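Local coordinates for MazG-related protein (Thermotoga maritima, PDB 2YXH) that probably hydrolyses nucleoside triphosphates to monophosphates and pyrophosphate, and binds magnesium ions through an acidic helical site, at residues E34-V38 against E53-M57. The protein carries 1 engineered substitution. Residues are numbered along the deposited sequence; the frame is centred on the assembly and turned at random.
Sequences EIEEV and EIGDM. Engineered in segment 53-57: Met57 (natural residue Leu). With MG (magnesium ion), chain D; MG (magnesium ion), chain C.
Glu34 and Glu53 both fold back at chi2 (-71° and -61°), which swings their carboxylates inward across the gap between the helices. Glu37 instead runs straight beyond CG (chi2 -176°), and its OE2 arrives beside Glu53 OE1. One magnesium ion collects all three together with Asp56. It is bound by Glu34 OE1 at 2.2 Å, Glu37 OE2 at 2.0 Å, Glu53 OE1 at 2.1 Å and Asp56 OD2 at 1.9 Å. Shared binding to the metal presumably allows Glu37 OE2 and Glu53 OE1 to sit 2.5 Å apart, its charge offsetting the repulsion among the acids. The carboxylates of Glu34 and Glu53 lie almost in one plane, whereas that of Glu37 is turned steeply against Glu53. A water on the same ion also donates to Glu53 OE2.

This is the EXXE...EXXD metal site of the MazG fold: each helix offers two acids one turn apart, and the antiparallel pair of helices 24-43 and 47-72 brings them together on one ion. Glu34 bridges to a second magnesium, bound by its OE2 at 2.0 Å, by four waters and by Asp60, one turn beyond Asp56. Lys86 of the second subunit makes a salt bridge to Asp56 OD1, the oxygen turned from the metal, and is likely to fix the rotation of that carboxylate.

Behind the acids the packing is apolar. Val38 lays CG2 against the CB of Glu53, 3.5 Å away, while its CG1 meets Ile54 CD1. The engineered Met57, modelled as selenomethionine, meets Glu34 CB with its own CA and CB, and its selenium turns off from segment 34-38.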
loop_
_atom_site.group_PDB
_atom_site.type_symbol
_atom_site.label_atom_id
_atom_site.label_comp_id
_atom_site.label_asym_id
_atom_site.label_seq_id
_atom_site.Cartn_x
_atom_site.Cartn_y
_atom_site.Cartn_z
ATOM N N GLU A 34 -7.120 -7.137 -4.457
ATOM C CA GLU A 34 -5.901 -7.821 -4.114
ATOM C C GLU A 34 -5.883 -8.200 -2.664
ATOM O O GLU A 34 -5.202 -9.130 -2.299
ATOM C CB GLU A 34 -4.637 -6.935 -4.312
ATOM C CG GLU A 34 -4.455 -6.464 -5.649
ATOM C CD GLU A 34 -4.059 -7.580 -6.601
ATOM O OE1 GLU A 34 -3.664 -8.677 -6.117
ATOM O OE2 GLU A 34 -4.084 -7.341 -7.841
ATOM N N ILE A 35 -6.469 -7.360 -1.833
ATOM C CA ILE A 35 -6.689 -7.669 -0.438
ATOM C C ILE A 35 -7.352 -9.061 -0.337
ATOM O O ILE A 35 -7.004 -9.862 0.523
ATOM C CB ILE A 35 -7.722 -6.672 0.175
ATOM C CG1 ILE A 35 -7.075 -5.405 0.613
ATOM C CG2 ILE A 35 -8.472 -7.300 1.413
ATOM C CD1 ILE A 35 -8.085 -4.454 1.145
ATOM N N GLU A 36 -8.309 -9.351 -1.197
ATOM C CA GLU A 36 -8.916 -10.676 -1.162
ATOM C C GLU A 36 -7.956 -11.764 -1.617
ATOM O O GLU A 36 -7.947 -12.868 -1.069
ATOM C CB GLU A 36 -10.186 -10.731 -1.996
ATOM C CG GLU A 36 -11.342 -9.778 -1.462
ATOM C CD GLU A 36 -11.892 -10.117 -0.021
ATOM O OE1 GLU A 36 -11.551 -11.152 0.616
ATOM O OE2 GLU A 36 -12.718 -9.331 0.481
ATOM N N GLU A 37 -7.078 -11.463 -2.579
ATOM C CA GLU A 37 -6.110 -12.459 -2.966
ATOM C C GLU A 37 -5.183 -12.732 -1.820
ATOM O O GLU A 37 -4.743 -13.848 -1.640
ATOM C CB GLU A 37 -5.421 -12.117 -4.252
ATOM C CG GLU A 37 -6.428 -11.849 -5.391
ATOM C CD GLU A 37 -5.722 -11.595 -6.716
ATOM O OE1 GLU A 37 -6.302 -11.974 -7.727
ATOM O OE2 GLU A 37 -4.576 -11.049 -6.779
ATOM N N VAL A 38 -4.944 -11.740 -0.973
ATOM C CA VAL A 38 -3.960 -11.915 0.096
ATOM C C VAL A 38 -4.629 -12.827 1.180
ATOM O O VAL A 38 -4.059 -13.845 1.653
ATOM C CB VAL A 38 -3.518 -10.538 0.697
ATOM C CG1 VAL A 38 -2.878 -10.736 1.997
ATOM C CG2 VAL A 38 -2.539 -9.832 -0.265
ATOM N N GLU A 53 0.829 -11.830 -3.912
ATOM C CA GLU A 53 -0.190 -10.905 -3.625
ATOM C C GLU A 53 0.280 -9.704 -2.735
ATOM O O GLU A 53 -0.263 -8.594 -2.849
ATOM C CB GLU A 53 -1.327 -11.677 -2.955
ATOM C CG GLU A 53 -1.656 -12.967 -3.792
ATOM C CD GLU A 53 -2.120 -12.606 -5.219
ATOM O OE1 GLU A 53 -2.423 -11.421 -5.494
ATOM O OE2 GLU A 53 -2.158 -13.481 -6.105
ATOM N N ILE A 54 1.162 -9.956 -1.775
ATOM C CA ILE A 54 1.713 -8.794 -1.010
ATOM C C ILE A 54 2.257 -7.739 -2.018
ATOM O O ILE A 54 1.938 -6.539 -1.966
ATOM C CB ILE A 54 2.759 -9.228 0.021
ATOM C CG1 ILE A 54 2.030 -10.034 1.153
ATOM C CG2 ILE A 54 3.400 -7.964 0.670
ATOM C CD1 ILE A 54 0.950 -9.230 1.922
ATOM N N GLY A 55 3.044 -8.219 -2.988
ATOM C CA GLY A 55 3.532 -7.273 -3.965
ATOM C C GLY A 55 2.406 -6.613 -4.773
ATOM O O GLY A 55 2.370 -5.378 -4.915
ATOM N N ASP A 56 1.486 -7.426 -5.311
ATOM C CA ASP A 56 0.320 -6.872 -6.006
ATOM C C ASP A 56 -0.363 -5.797 -5.204
ATOM O O ASP A 56 -0.815 -4.808 -5.712
ATOM C CB ASP A 56 -0.664 -7.990 -6.229
ATOM C CG ASP A 56 -0.295 -8.862 -7.376
ATOM O OD1 ASP A 56 0.738 -8.672 -8.050
ATOM O OD2 ASP A 56 -1.073 -9.685 -7.718
HETATM N N MSE A 57 -0.500 -6.054 -3.915
HETATM C CA MSE A 57 -1.271 -5.238 -3.018
HETATM C C MSE A 57 -0.612 -3.878 -2.836
HETATM O O MSE A 57 -1.267 -2.855 -2.856
HETATM C CB MSE A 57 -1.346 -5.972 -1.661
HETATM C CG MSE A 57 -2.110 -5.098 -0.601
HETATM SE SE MSE A 57 -1.890 -5.668 1.279
HETATM C CE MSE A 57 0.152 -5.453 1.397
HETATM MG MG MG D . -2.752 -10.378 -7.237
HETATM MG MG MG C . -4.276 -5.702 -9.036
HETATM O O HOH W 1 -2.426 -12.403 -8.318
HETATM O O HOH W 2 -6.153 -5.865 -8.395
HETATM O O HOH W 3 -5.031 -7.082 -10.524
HETATM O O HOH W 4 -5.107 -4.233 -10.266
HETATM O O HOH W 5 -2.267 -5.643 -9.717
#